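Local structure of erythromycin C-12 hydroxylase (2JJN) at residues R119-T122 / R123-A127; L218-D222 / G223-D227; V304-P307 / A308-V312. The protein hydroxylates the macrolactone ring of erythromycin D at C-12 to give erythromycin C, as a heme-dependent cytochrome P450 monooxygenase of antibiotic biosynthesis. The protein carries 2 engineered substitutions. All blocks are in the same frame, centred on the assembly; numbering follows the deposited sequence. Where two conformers were deposited one is given.

Interaction 1: residues R119-T122 / R123-A127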
ATOM      1  N   ARG A 119       2.875  14.085 -13.814  1.00 17.70           N
ATOM      2  CA  ARG A 119       2.005  14.309 -14.967  1.00 17.39           C
ATOM      3  C   ARG A 119       2.741  14.032 -16.280  1.00 18.24           C
ATOM      4  O   ARG A 119       2.207  13.407 -17.195  1.00 18.56           O
ATOM      5  CB  ARG A 119       1.421  15.704 -14.951  1.00 18.03           C
ATOM      6  CG  ARG A 119       0.241  15.824 -15.975  1.00 18.33           C
ATOM      7  CD  ARG A 119      -0.418  17.204 -15.856  1.00 20.93           C
ATOM      8  NE  ARG A 119      -0.879  17.476 -14.501  1.00 19.94           N
ATOM      9  CZ  ARG A 119      -1.982  16.931 -13.957  1.00 20.35           C
ATOM     10  NH1 ARG A 119      -2.765  16.059 -14.642  1.00 18.83           N
ATOM     11  NH2 ARG A 119      -2.333  17.308 -12.716  1.00 21.93           N
ATOM     12  N   ASP A 120       3.975  14.493 -16.377  1.00 18.50           N
ATOM     13  CA  ASP A 120       4.805  14.276 -17.566  1.00 19.58           C
ATOM     14  C   ASP A 120       5.029  12.799 -17.852  1.00 19.48           C
ATOM     15  O   ASP A 120       4.825  12.321 -18.956  1.00 19.98           O
ATOM     16  CB  ASP A 120       6.151  14.972 -17.298  1.00 20.49           C
ATOM     17  CG  ASP A 120       7.123  14.820 -18.447  1.00 23.34           C
ATOM     18  OD1 ASP A 120       6.751  15.224 -19.557  1.00 24.11           O
ATOM     19  OD2 ASP A 120       8.285  14.370 -18.239  1.00 28.39           O
ATOM     20  N   VAL A 121       5.490  12.052 -16.849  1.00 18.65           N
ATOM     21  CA  VAL A 121       5.707  10.609 -17.006  1.00 18.89           C
ATOM     22  C   VAL A 121       4.416   9.919 -17.389  1.00 18.61           C
ATOM     23  O   VAL A 121       4.388   9.126 -18.321  1.00 19.39           O
ATOM     24  CB  VAL A 121       6.263  10.020 -15.667  1.00 19.64           C
ATOM     25  CG1 VAL A 121       6.240   8.478 -15.707  1.00 21.33           C
ATOM     26  CG2 VAL A 121       7.679  10.545 -15.406  1.00 19.89           C
ATOM     27  N   THR A 122       3.317  10.242 -16.708  1.00 18.08           N
ATOM     28  CA  THR A 122       2.017   9.597 -16.991  1.00 18.81           C
ATOM     29  C   THR A 122       1.560   9.871 -18.406  1.00 18.08           C
ATOM     30  O   THR A 122       1.204   8.949 -19.157  1.00 19.38           O
ATOM     31  CB  THR A 122       0.988  10.112 -16.012  1.00 19.56           C
ATOM     32  OG1 THR A 122       1.343   9.673 -14.680  1.00 18.61           O
ATOM     33  CG2 THR A 122      -0.397   9.587 -16.332  1.00 18.35           C
ATOM     34  N   ARG A 123       1.631  11.132 -18.799  1.00 18.74           N
ATOM     35  CA  ARG A 123       1.140  11.525 -20.133  1.00 17.83           C
ATOM     36  C   ARG A 123       1.962  10.880 -21.234  1.00 18.24           C
ATOM     37  O   ARG A 123       1.404  10.406 -22.253  1.00 19.87           O
ATOM     38  CB  ARG A 123       1.192  13.042 -20.276  1.00 17.95           C
ATOM     39  CG  ARG A 123       0.444  13.511 -21.510  1.00 17.74           C
ATOM     40  CD  ARG A 123       0.217  14.999 -21.478  1.00 21.01           C
ATOM     41  NE  ARG A 123      -0.724  15.391 -20.433  1.00 19.61           N
ATOM     42  CZ  ARG A 123      -1.083  16.658 -20.181  1.00 22.11           C
ATOM     43  NH1 ARG A 123      -0.572  17.649 -20.923  1.00 23.55           N
ATOM     44  NH2 ARG A 123      -1.912  16.980 -19.195  1.00 22.96           N
ATOM     45  N   SER A 124       3.284  10.813 -21.044  1.00 18.35           N
ATOM     46  CA  SER A 124       4.141  10.171 -22.049  1.00 18.31           C
ATOM     47  C   SER A 124       3.959   8.685 -22.141  1.00 19.19           C
ATOM     48  O   SER A 124       3.925   8.144 -23.253  1.00 21.26           O
ATOM     49  CB  SER A 124       5.584  10.498 -21.746  1.00 20.19           C
ATOM     50  OG  SER A 124       5.838  11.866 -22.052  1.00 20.16           O
ATOM     51  N   LEU A 125       3.779   8.040 -20.993  1.00 19.24           N
ATOM     52  CA  LEU A 125       3.588   6.587 -21.036  1.00 19.44           C
ATOM     53  C   LEU A 125       2.261   6.251 -21.731  1.00 18.82           C
ATOM     54  O   LEU A 125       2.170   5.318 -22.524  1.00 19.37           O
ATOM     55  CB  LEU A 125       3.589   6.015 -19.619  1.00 19.04           C
ATOM     56  CG  LEU A 125       4.959   6.085 -18.897  1.00 22.92           C
ATOM     57  CD1 LEU A 125       4.731   5.576 -17.479  1.00 24.38           C
ATOM     58  CD2 LEU A 125       6.001   5.236 -19.608  1.00 25.97           C
ATOM     59  N   LEU A 126       1.199   6.978 -21.392  1.00 18.59           N
ATOM     60  CA  LEU A 126      -0.117   6.668 -22.006  1.00 18.47           C
ATOM     61  C   LEU A 126      -0.151   7.026 -23.498  1.00 20.04           C
ATOM     62  O   LEU A 126      -0.818   6.342 -24.274  1.00 19.91           O
ATOM     63  CB  LEU A 126      -1.230   7.432 -21.276  1.00 18.24           C
ATOM     64  CG  LEU A 126      -1.533   6.905 -19.853  1.00 18.95           C
ATOM     65  CD1 LEU A 126      -2.579   7.783 -19.250  1.00 19.50           C
ATOM     66  CD2 LEU A 126      -1.957   5.438 -19.914  1.00 19.06           C
ATOM     67  N   ALA A 127       0.581   8.070 -23.898  1.00 18.97           N
ATOM     68  CA  ALA A 127       0.510   8.523 -25.310  1.00 18.99           C
ATOM     69  C   ALA A 127       1.022   7.482 -26.312  1.00 20.01           C
ATOM     70  O   ALA A 127       0.644   7.484 -27.483  1.00 20.07           O
ATOM     71  CB  ALA A 127       1.232   9.833 -25.473  1.00 18.49           C
TER
HETATM   72  O   HOH W   1       4.779  14.530 -21.331  1.00 13.52           O
HETATM   73  O   HOH W   2       8.110  13.040 -21.001  1.00 19.66           O

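Interaction 2: residues L218-D222 / G223-D227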
ATOM      1  N   LEU A 218      21.455  13.914   5.813  1.00 18.33           N
ATOM      2  CA  LEU A 218      21.754  15.160   6.535  1.00 17.89           C
ATOM      3  C   LEU A 218      20.777  15.472   7.682  1.00 18.03           C
ATOM      4  O   LEU A 218      21.057  16.346   8.506  1.00 20.03           O
ATOM      5  CB  LEU A 218      21.822  16.331   5.557  1.00 18.85           C
ATOM      6  CG  LEU A 218      22.931  16.288   4.529  1.00 21.20           C
ATOM      7  CD1 LEU A 218      22.698  17.488   3.591  1.00 23.43           C
ATOM      8  CD2 LEU A 218      24.263  16.393   5.216  1.00 22.50           C
ATOM      9  N   ALA A 219      19.651  14.740   7.745  1.00 14.76           N
ATOM     10  CA  ALA A 219      18.624  14.989   8.757  1.00 15.05           C
ATOM     11  C   ALA A 219      19.137  14.707  10.167  1.00 15.58           C
ATOM     12  O   ALA A 219      19.919  13.754  10.413  1.00 16.54           O
ATOM     13  CB  ALA A 219      17.392  14.096   8.488  1.00 14.65           C
ATOM     14  N   GLU A 220      18.707  15.541  11.103  1.00 16.40           N
ATOM     15  CA  GLU A 220      19.016  15.283  12.489  1.00 17.10           C
ATOM     16  C   GLU A 220      18.008  15.980  13.354  1.00 16.86           C
ATOM     17  O   GLU A 220      17.780  17.178  13.162  1.00 18.16           O
ATOM     18  CB  GLU A 220      20.373  15.824  12.833  1.00 18.38           C
ATOM     19  CG  GLU A 220      20.744  15.415  14.222  1.00 20.85           C
ATOM     20  CD  GLU A 220      22.193  15.666  14.547  1.00 27.89           C
ATOM     21  OE1 GLU A 220      22.433  16.383  15.539  1.00 29.07           O
ATOM     22  OE2 GLU A 220      23.068  15.161  13.812  1.00 28.97           O
ATOM     23  N   VAL A 221      17.401  15.228  14.267  1.00 17.73           N
ATOM     24  CA  VAL A 221      16.394  15.776  15.174  1.00 17.67           C
ATOM     25  C   VAL A 221      16.734  15.269  16.547  1.00 18.44           C
ATOM     26  O   VAL A 221      16.922  14.069  16.750  1.00 17.40           O
ATOM     27  CB  VAL A 221      14.955  15.353  14.741  1.00 17.55           C
ATOM     28  CG1 VAL A 221      13.927  15.947  15.709  1.00 20.00           C
ATOM     29  CG2 VAL A 221      14.689  15.817  13.324  1.00 18.98           C
ATOM     30  N   ASP A 222      16.874  16.194  17.501  1.00 19.66           N
ATOM     31  CA  ASP A 222      17.273  15.853  18.859  1.00 21.23           C
ATOM     32  C   ASP A 222      18.575  15.073  18.901  1.00 21.02           C
ATOM     33  O   ASP A 222      18.767  14.211  19.768  1.00 22.50           O
ATOM     34  CB  ASP A 222      16.157  15.092  19.555  1.00 22.23           C
ATOM     35  CG  ASP A 222      14.878  15.906  19.660  1.00 25.07           C
ATOM     36  OD1 ASP A 222      14.978  17.157  19.718  1.00 28.11           O
ATOM     37  OD2 ASP A 222      13.785  15.301  19.647  1.00 27.94           O
ATOM     38  N   GLY A 223      19.492  15.405  17.995  1.00 20.84           N
ATOM     39  CA  GLY A 223      20.789  14.732  17.967  1.00 21.65           C
ATOM     40  C   GLY A 223      20.760  13.340  17.354  1.00 21.60           C
ATOM     41  O   GLY A 223      21.804  12.683  17.271  1.00 22.79           O
ATOM     42  N   ARG A 224      19.593  12.889  16.915  1.00 21.96           N
ATOM     43  CA  ARG A 224      19.472  11.566  16.287  1.00 20.37           C
ATOM     44  C   ARG A 224      19.682  11.694  14.778  1.00 18.25           C
ATOM     45  O   ARG A 224      18.994  12.478  14.135  1.00 18.25           O
ATOM     46  CB  ARG A 224      18.086  10.968  16.570  1.00 20.90           C
ATOM     47  CG  ARG A 224      17.835   9.565  15.964  1.00 25.20           C
ATOM     48  CD  ARG A 224      18.778   8.521  16.535  1.00 30.32           C
ATOM     49  NE  ARG A 224      18.255   7.162  16.378  1.00 32.85           N
ATOM     50  CZ  ARG A 224      18.519   6.383  15.338  1.00 33.87           C
ATOM     51  NH1 ARG A 224      19.297   6.827  14.361  1.00 28.74           N
ATOM     52  NH2 ARG A 224      18.011   5.156  15.283  1.00 33.43           N
ATOM     53  N   ALA A 225      20.670  10.978  14.225  1.00 17.49           N
ATOM     54  CA  ALA A 225      20.867  10.976  12.798  1.00 16.52           C
ATOM     55  C   ALA A 225      20.860   9.522  12.349  1.00 15.44           C
ATOM     56  O   ALA A 225      21.104   8.595  13.161  1.00 17.54           O
ATOM     57  CB  ALA A 225      22.232  11.680  12.431  1.00 16.53           C
ATOM     58  N   LEU A 226      20.574   9.304  11.094  1.00 14.20           N
ATOM     59  CA  LEU A 226      20.562   7.938  10.552  1.00 13.24           C
ATOM     60  C   LEU A 226      21.937   7.531  10.135  1.00 13.57           C
ATOM     61  O   LEU A 226      22.643   8.323   9.502  1.00 13.68           O
ATOM     62  CB  LEU A 226      19.629   7.844   9.332  1.00 13.43           C
ATOM     63  CG  LEU A 226      18.188   8.371   9.563  1.00 14.73           C
ATOM     64  CD1 LEU A 226      17.366   8.339   8.269  1.00 16.29           C
ATOM     65  CD2 LEU A 226      17.483   7.580  10.659  1.00 17.45           C
ATOM     66  N   ASP A 227      22.308   6.289  10.433  1.00 13.65           N
ATOM     67  CA  ASP A 227      23.474   5.735   9.729  1.00 13.16           C
ATOM     68  C   ASP A 227      23.081   5.214   8.346  1.00 13.78           C
ATOM     69  O   ASP A 227      21.921   5.304   7.958  1.00 13.27           O
ATOM     70  CB  ASP A 227      24.205   4.696  10.582  1.00 13.15           C
ATOM     71  CG  ASP A 227      23.377   3.451  10.868  1.00 16.46           C
ATOM     72  OD1 ASP A 227      22.443   3.120  10.101  1.00 16.91           O
ATOM     73  OD2 ASP A 227      23.712   2.782  11.856  1.00 21.29           O
TER
HETATM   74  O   HOH W   3      20.262  11.367   9.349  1.00 16.54           O
HETATM   75  O   HOH W   4      19.671  17.701  16.560  1.00 27.68           O

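Interaction 3: residues V304-P307 / A308-V312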
ATOM      1  N   VAL A 304     -12.843 -11.027  23.869  1.00 11.58           N
ATOM      2  CA  VAL A 304     -12.232 -12.298  23.464  1.00 10.60           C
ATOM      3  C   VAL A 304     -10.772 -12.279  23.935  1.00 11.45           C
ATOM      4  O   VAL A 304     -10.027 -11.336  23.603  1.00 11.47           O
ATOM      5  CB  VAL A 304     -12.277 -12.494  21.934  1.00 10.76           C
ATOM      6  CG1 VAL A 304     -11.612 -13.842  21.561  1.00 11.91           C
ATOM      7  CG2 VAL A 304     -13.762 -12.507  21.477  1.00 11.83           C
ATOM      8  N   PRO A 305     -10.365 -13.289  24.715  1.00 10.54           N
ATOM      9  CA  PRO A 305      -9.038 -13.271  25.331  1.00 10.36           C
ATOM     10  C   PRO A 305      -7.973 -13.687  24.327  1.00 10.66           C
ATOM     11  O   PRO A 305      -8.086 -14.731  23.661  1.00 12.56           O
ATOM     12  CB  PRO A 305      -9.161 -14.311  26.463  1.00 11.09           C
ATOM     13  CG  PRO A 305     -10.153 -15.298  25.947  1.00 11.26           C
ATOM     14  CD  PRO A 305     -11.168 -14.434  25.216  1.00 11.54           C
ATOM     15  N   ILE A 306      -6.971 -12.819  24.184  1.00  9.66           N
ATOM     16  CA  ILE A 306      -5.829 -13.075  23.311  1.00  9.99           C
ATOM     17  C   ILE A 306      -4.537 -13.198  24.158  1.00 10.46           C
ATOM     18  O   ILE A 306      -4.285 -12.382  24.993  1.00 11.39           O
ATOM     19  CB  ILE A 306      -5.673 -11.959  22.266  1.00  8.34           C
ATOM     20  CG1 ILE A 306      -6.935 -11.809  21.418  1.00 10.29           C
ATOM     21  CG2 ILE A 306      -4.493 -12.307  21.356  1.00 10.41           C
ATOM     22  CD1 ILE A 306      -6.860 -10.634  20.374  1.00 12.56           C
ATOM     23  N   PRO A 307      -3.789 -14.288  23.989  1.00 10.39           N
ATOM     24  CA  PRO A 307      -2.598 -14.445  24.833  1.00 10.60           C
ATOM     25  C   PRO A 307      -1.462 -13.519  24.412  1.00 10.45           C
ATOM     26  O   PRO A 307      -1.506 -12.906  23.338  1.00 10.76           O
ATOM     27  CB  PRO A 307      -2.160 -15.883  24.591  1.00 11.70           C
ATOM     28  CG  PRO A 307      -2.765 -16.219  23.295  1.00 13.09           C
ATOM     29  CD  PRO A 307      -3.979 -15.421  23.060  1.00 10.83           C
ATOM     30  N   ALA A 308      -0.440 -13.465  25.265  1.00 11.01           N
ATOM     31  CA  ALA A 308       0.804 -12.744  24.918  1.00 11.93           C
ATOM     32  C   ALA A 308       1.555 -13.423  23.802  1.00 11.34           C
ATOM     33  O   ALA A 308       1.485 -14.652  23.605  1.00 11.95           O
ATOM     34  CB  ALA A 308       1.699 -12.683  26.168  1.00 12.96           C
ATOM     35  N   ASP A 309       2.369 -12.619  23.099  1.00 10.49           N
ATOM     36  CA  ASP A 309       3.320 -13.178  22.140  1.00 12.37           C
ATOM     37  C   ASP A 309       2.683 -13.942  20.990  1.00 11.99           C
ATOM     38  O   ASP A 309       3.228 -14.957  20.537  1.00 13.52           O
ATOM     39  CB  ASP A 309       4.367 -14.065  22.876  1.00 12.45           C
ATOM     40  CG  ASP A 309       5.118 -13.288  23.953  1.00 18.58           C
ATOM     41  OD1 ASP A 309       5.511 -12.134  23.697  1.00 17.77           O
ATOM     42  OD2 ASP A 309       5.248 -13.823  25.074  1.00 21.10           O
ATOM     43  N   VAL A 310       1.567 -13.415  20.477  1.00 10.69           N
ATOM     44  CA  VAL A 310       0.975 -13.974  19.277  1.00 11.55           C
ATOM     45  C   VAL A 310       0.716 -12.856  18.259  1.00 11.28           C
ATOM     46  O   VAL A 310       0.658 -11.672  18.620  1.00 12.49           O
ATOM     47  CB  VAL A 310      -0.339 -14.761  19.570  1.00 11.16           C
ATOM     48  CG1 VAL A 310      -0.103 -15.923  20.551  1.00 12.59           C
ATOM     49  CG2 VAL A 310      -1.411 -13.813  20.119  1.00 13.16           C
ATOM     50  N   MET A 311       0.631 -13.261  16.988  1.00 10.90           N
ATOM     51  CA  MET A 311       0.391 -12.302  15.911  1.00 11.93           C
ATOM     52  C   MET A 311      -1.119 -12.040  15.785  1.00 11.25           C
ATOM     53  O   MET A 311      -1.916 -12.955  15.957  1.00 11.14           O
ATOM     54  CB  MET A 311       0.960 -12.834  14.620  1.00 12.92           C
ATOM     55  CG  MET A 311       0.597 -11.994  13.423  0.50 12.44           C
ATOM     56  SD  MET A 311       1.912 -12.025  12.172  0.50 16.13           S
ATOM     57  CE  MET A 311       3.171 -11.115  13.052  0.50 14.97           C
ATOM     58  N   VAL A 312      -1.463 -10.789  15.508  1.00 10.09           N
ATOM     59  CA  VAL A 312      -2.858 -10.340  15.338  1.00 11.52           C
ATOM     60  C   VAL A 312      -2.920  -9.631  13.999  1.00 11.96           C
ATOM     61  O   VAL A 312      -2.101  -8.736  13.741  1.00 14.18           O
ATOM     62  CB  VAL A 312      -3.228  -9.334  16.450  1.00 11.81           C
ATOM     63  CG1 VAL A 312      -4.673  -8.865  16.246  1.00 12.01           C
ATOM     64  CG2 VAL A 312      -3.038  -9.996  17.848  1.00 11.36           C
TER

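Interaction 1: residues R119-T122 / R123-A127
Two waters grip Ser124 OG, and both also bond to Asp120 OD1, one turn earlier in the same alpha helix. The first water lies 2.7 Å from Asp120 OD1 and donates to it. The second lies 2.8 Å from Ser124 OG, and its bond to the carboxylate is weak. The two side chains are thus joined through solvent on the exposed face. Asp120 OD2 serves elsewhere, in a salt bridge with Arg117.

The stretch lies on helix 115-127, which corresponds to the D helix of the P450 fold. Four successive i to i+4 backbone bonds hold it, from Arg123 N to Arg119 O (2.8 Å) through to Leu126 N to Thr122 O (3.0 Å). On another side, Arg119 and Arg123 meet at an angle. Arg123 NH2 comes 3.7 Å from Arg119 CD, and the guanidinium planes are 54° apart. A bend in the Arg123 chain (chi3 -68°) turns its end toward the Arg119 chain. Both arginines bind Glu369 of helix 356-374, and Arg119 also pairs with Glu368 and Glu115. The shared Glu369 carboxylate probably offsets the nearness of the two like charges.

The inner face is largely apolar. Thr122 and Leu126 run side by side, and both touch Leu139 of helix 135-140. Thr122 OG1 is buried but bonds to Ile118 O. Val121 rests on Leu143 and Thr146 of helix 142-152. Its CG1 stands anti to the backbone N (chi1 169°), which lays that methyl alongside Leu125, 3.7 Å from CD1.

Interaction 2: residues L218-D222 / G223-D227
Val221 and Arg224 satisfy each other's backbone groups. Arg224 N donates to Val221 O at 2.9 Å, but it sits above the carbonyl plane, 56° out of it. Val221 N returns a longer bond to Arg224 O, 3.2 Å. That oxygen also receives a CA-H...O contact from Glu220 CA at 3.3 Å.

The pair closes a type I' beta turn from Val221 to Arg224. It makes a small hairpin with a single antiparallel hydrogen-bonded bridge, between helix 212-218 and helix 228-259. Asp222 and Gly223 form the bend, both with positive phi. Gly223 N is satisfied by a water at 2.7 Å, which donates in turn to Glu220 OE1. The Glu220 chain is extended, with CG anti to the backbone N (chi1 -174°). This carries the carboxylate across the turn, with OE1 3.4 Å from Gly223 CA.

Further down the arms, another water accepts from Leu226 N at 2.7 Å and probably donates to Ala219 O. A bend at chi2 (63°) brings Arg224 NH1 back to Ala225 O, for a weak bond. Its NH2 forms a salt bridge with Glu230. Asp227 OD1 caps Glu230 N at the start of helix 228-259.

Interaction 3: residues V304-P307 / A308-V312
This is a local apolar contact inside a turn, where the chain passes from strand 304-306 to strand 311-315. The first strand pairs with 299-301 in a two-stranded antiparallel sheet. The second belongs to the five-stranded mixed sheet, the beta-1 sheet of the P450 fold.

Val310 carries the contact. It points back at the incoming chain and uses both methyls. CG2 reaches Ile306 CG2 at 3.6 Å, with the two side chains crossing at a slant. CG1 lies 3.8 Å from Pro307 CG, and here the side chains cross at about a right angle. The torsion explains the split: chi1 of -59° places Val310 CG2 between the backbone N and the carbonyl carbon, on the side of Ile306. The same methyl comes 3.3 Å from Pro307 O. Val312 also faces inward but only brushes Ile306, with 4.4 Å between their CG2 atoms.

Asp309 has positive phi (62°) at the bend. Several backbone groups of the turn find partners on the neighbouring strand 290-295. Thr295 OG1 hydrogen-bonds both Pro307 O and Val310 N. Two residues further on, Val312 shares a backbone bond with Arg293, a heme-binding residue. Trp51 of strand 51-53 touches both Pro307 and Val310.

Since the side chains meet through methyls and a proline ring, that packing is non-directional. Directional bonds come from outside the two segments; at the turn itself Thr295 supplies them, and these probably fix its path.

How the interactions relate
The three contacts follow one another along the chain, and none nests in or crosses another. Interaction 1 closes no loop: it lies within helix 115-127, which packs against helices 135-140, 142-152 and 356-374. Interaction 2 closes the short connection from helix 212-218 to the long helix 228-259, and it rests on helix 94-105. Interaction 3 turns the chain from a small two-stranded sheet into the mixed five-stranded sheet. Interactions 1 and 3 lie on opposite sides of the chain's centre, with centres about 48 Å apart. No two contacts touch; the nearest pair, interactions 2 and 3, are about 22 Å apart between nearest atoms.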